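Local atomic coordinates of cGAS/DncV-like nucleotidyltransferase in E. coli homolog (Elizabethkingia meningoseptica ATCC 13253 = NBRC 12535, PDB entry 6E0O), a protein that synthesises cyclic dinucleotide second messengers from nucleoside triphosphates, with magnesium as cofactor, as the signalling enzyme of a CBASS antiphage defence system. Residues Y248-D256 / R273-F281. Sequence-based numbering, arbitrary orientation.
Sequences YEDMKNNAD and RTRQDALGF
M251 of helix 236-252 packs against R275, A278 and L279 on the first turns of helix 275-289; these last two helices of the chain run roughly antiparallel and are joined by a long loop, their short axes approaching to 8.8 Å at 147°. The M251 chain, bent at chi2 (-55°) and chi3 (95°), brings SD to 3.7 Å from A278 CB and equally near R275 CB, while its CB meets L279 CB. F267 of the connecting loop touches both M251 and R275, and helix 216-224 packs on A278 through F218 and L222. Nearer the surface, L279 CD1 lies over one face of the Y248 ring in a CH-pi contact, 3.8 Å from the centroid, and also touches K252 CG.

Polar contacts cluster where helix 236-252 ends in a Schellman motif, with N254 as the C-prime residue. R275 lies across this turn, extended from CG to NE. N254 OD1 sits 3.5 Å above the guanidinium plane, and D256 OD1 makes a long salt bridge to NH2. R275 grips A255 O side-on, with NE at 2.8 Å and NH2 at 3.0 Å; the oxygen lies close to the guanidinium plane, and both donors come from the same face of the carbonyl plane.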
# COMPACT_ATOMS: atom_id res chain seq x y z
N TYR A 248 -5.51 -10.38 -16.90
CA TYR A 248 -4.91 -10.38 -18.23
C TYR A 248 -5.96 -10.09 -19.30
O TYR A 248 -5.79 -9.19 -20.13
CB TYR A 248 -4.25 -11.74 -18.43
CG TYR A 248 -3.53 -12.05 -19.70
CD1 TYR A 248 -4.21 -12.54 -20.81
CD2 TYR A 248 -2.15 -11.98 -19.77
CE1 TYR A 248 -3.53 -12.90 -21.96
CE2 TYR A 248 -1.47 -12.34 -20.91
CZ TYR A 248 -2.17 -12.80 -22.01
OH TYR A 248 -1.48 -13.18 -23.14
N GLU A 249 -7.07 -10.83 -19.27
CA GLU A 249 -8.11 -10.63 -20.26
C GLU A 249 -8.75 -9.25 -20.12
O GLU A 249 -9.00 -8.57 -21.12
CB GLU A 249 -9.16 -11.74 -20.16
CG GLU A 249 -8.62 -13.10 -20.59
CD GLU A 249 -9.67 -14.19 -20.59
OE1 GLU A 249 -10.83 -13.90 -20.24
OE2 GLU A 249 -9.32 -15.35 -20.92
N ASP A 250 -8.99 -8.81 -18.88
CA ASP A 250 -9.57 -7.49 -18.66
C ASP A 250 -8.67 -6.40 -19.24
O ASP A 250 -9.18 -5.40 -19.76
CB ASP A 250 -9.80 -7.25 -17.17
CG ASP A 250 -11.04 -7.91 -16.65
OD1 ASP A 250 -11.89 -8.38 -17.45
OD2 ASP A 250 -11.18 -7.96 -15.41
N MET A 251 -7.35 -6.56 -19.14
CA MET A 251 -6.45 -5.54 -19.67
C MET A 251 -6.51 -5.52 -21.19
O MET A 251 -6.56 -4.44 -21.80
CB MET A 251 -5.01 -5.76 -19.19
CG MET A 251 -4.85 -5.64 -17.67
SD MET A 251 -5.42 -4.09 -16.93
CE MET A 251 -7.08 -4.55 -16.44
N LYS A 252 -6.53 -6.70 -21.83
CA LYS A 252 -6.69 -6.73 -23.28
C LYS A 252 -8.03 -6.11 -23.68
O LYS A 252 -8.16 -5.57 -24.79
CB LYS A 252 -6.61 -8.16 -23.82
CG LYS A 252 -5.26 -8.86 -23.61
CD LYS A 252 -5.06 -10.05 -24.58
CE LYS A 252 -4.66 -9.54 -25.97
NZ LYS A 252 -4.47 -10.63 -26.97
N ASN A 253 -9.02 -6.17 -22.79
CA ASN A 253 -10.37 -5.70 -23.07
C ASN A 253 -10.66 -4.32 -22.50
O ASN A 253 -11.84 -3.94 -22.38
CB ASN A 253 -11.40 -6.72 -22.59
CG ASN A 253 -11.53 -7.89 -23.53
OD1 ASN A 253 -12.24 -7.82 -24.53
ND2 ASN A 253 -10.85 -8.97 -23.21
N ASN A 254 -9.63 -3.55 -22.16
CA ASN A 254 -9.81 -2.12 -21.88
C ASN A 254 -10.74 -1.89 -20.69
O ASN A 254 -11.56 -0.98 -20.69
CB ASN A 254 -10.33 -1.44 -23.16
CG ASN A 254 -10.24 0.06 -23.12
OD1 ASN A 254 -9.44 0.65 -22.38
ND2 ASN A 254 -11.06 0.71 -23.95
N ALA A 255 -10.60 -2.72 -19.66
CA ALA A 255 -11.54 -2.69 -18.56
C ALA A 255 -11.38 -1.43 -17.69
O ALA A 255 -10.29 -0.89 -17.53
CB ALA A 255 -11.37 -3.92 -17.67
N ASP A 256 -12.50 -1.00 -17.12
CA ASP A 256 -12.53 0.15 -16.22
C ASP A 256 -12.46 -0.34 -14.78
O ASP A 256 -13.48 -0.58 -14.13
CB ASP A 256 -13.78 0.99 -16.45
CG ASP A 256 -13.78 1.67 -17.79
OD1 ASP A 256 -12.71 2.11 -18.24
OD2 ASP A 256 -14.87 1.77 -18.40
N ARG A 273 0.47 4.89 -14.50
CA ARG A 273 0.46 3.45 -14.74
C ARG A 273 -0.64 3.10 -15.73
O ARG A 273 -1.66 3.78 -15.83
CB ARG A 273 0.33 2.65 -13.44
CG ARG A 273 1.65 2.60 -12.62
CD ARG A 273 1.85 1.30 -11.81
NE ARG A 273 3.24 1.16 -11.36
CZ ARG A 273 3.76 1.79 -10.31
NH1 ARG A 273 3.00 2.60 -9.58
NH2 ARG A 273 5.04 1.61 -9.99
N THR A 274 -0.42 2.03 -16.49
CA THR A 274 -1.29 1.71 -17.61
C THR A 274 -1.76 0.26 -17.56
O THR A 274 -1.19 -0.59 -16.86
CB THR A 274 -0.56 1.91 -18.94
OG1 THR A 274 0.43 0.87 -19.05
CG2 THR A 274 0.11 3.28 -19.03
N ARG A 275 -2.80 -0.02 -18.34
CA ARG A 275 -3.25 -1.39 -18.52
C ARG A 275 -2.16 -2.26 -19.12
O ARG A 275 -2.09 -3.46 -18.82
CB ARG A 275 -4.50 -1.43 -19.39
CG ARG A 275 -5.72 -0.79 -18.74
CD ARG A 275 -6.90 -0.80 -19.68
NE ARG A 275 -8.07 -0.12 -19.13
CZ ARG A 275 -8.24 1.20 -19.12
NH1 ARG A 275 -7.31 2.00 -19.62
NH2 ARG A 275 -9.34 1.72 -18.61
N GLN A 276 -1.31 -1.69 -19.97
CA GLN A 276 -0.21 -2.45 -20.55
C GLN A 276 0.77 -2.91 -19.47
O GLN A 276 1.28 -4.03 -19.53
CB GLN A 276 0.49 -1.61 -21.61
CG GLN A 276 1.68 -2.30 -22.23
CD GLN A 276 1.34 -3.60 -22.91
OE1 GLN A 276 0.32 -3.73 -23.61
NE2 GLN A 276 2.20 -4.59 -22.74
N ASP A 277 1.04 -2.05 -18.48
CA ASP A 277 1.88 -2.47 -17.36
C ASP A 277 1.29 -3.70 -16.68
O ASP A 277 2.01 -4.66 -16.36
CB ASP A 277 1.98 -1.35 -16.32
CG ASP A 277 2.72 -0.13 -16.82
OD1 ASP A 277 3.58 -0.29 -17.72
OD2 ASP A 277 2.44 0.98 -16.32
N ALA A 278 -0.02 -3.67 -16.42
CA ALA A 278 -0.68 -4.80 -15.76
C ALA A 278 -0.68 -6.04 -16.64
O ALA A 278 -0.47 -7.15 -16.15
CB ALA A 278 -2.10 -4.40 -15.41
N LEU A 279 -0.94 -5.87 -17.94
CA LEU A 279 -0.92 -7.00 -18.87
C LEU A 279 0.45 -7.67 -18.89
O LEU A 279 0.56 -8.90 -18.80
CB LEU A 279 -1.29 -6.52 -20.26
CG LEU A 279 -1.28 -7.57 -21.37
CD1 LEU A 279 -2.31 -8.64 -21.10
CD2 LEU A 279 -1.53 -6.87 -22.70
N GLY A 280 1.51 -6.87 -19.02
CA GLY A 280 2.84 -7.43 -19.04
C GLY A 280 3.20 -8.11 -17.74
O GLY A 280 3.80 -9.18 -17.74
N PHE A 281 2.81 -7.51 -16.62
CA PHE A 281 3.06 -8.13 -15.32
C PHE A 281 2.33 -9.47 -15.21
O PHE A 281 2.90 -10.46 -14.75
CB PHE A 281 2.68 -7.17 -14.19
CG PHE A 281 2.87 -7.75 -12.82
CD1 PHE A 281 4.13 -8.08 -12.36
CD2 PHE A 281 1.79 -7.97 -11.99
CE1 PHE A 281 4.31 -8.62 -11.10
CE2 PHE A 281 1.96 -8.52 -10.74
CZ PHE A 281 3.22 -8.84 -10.29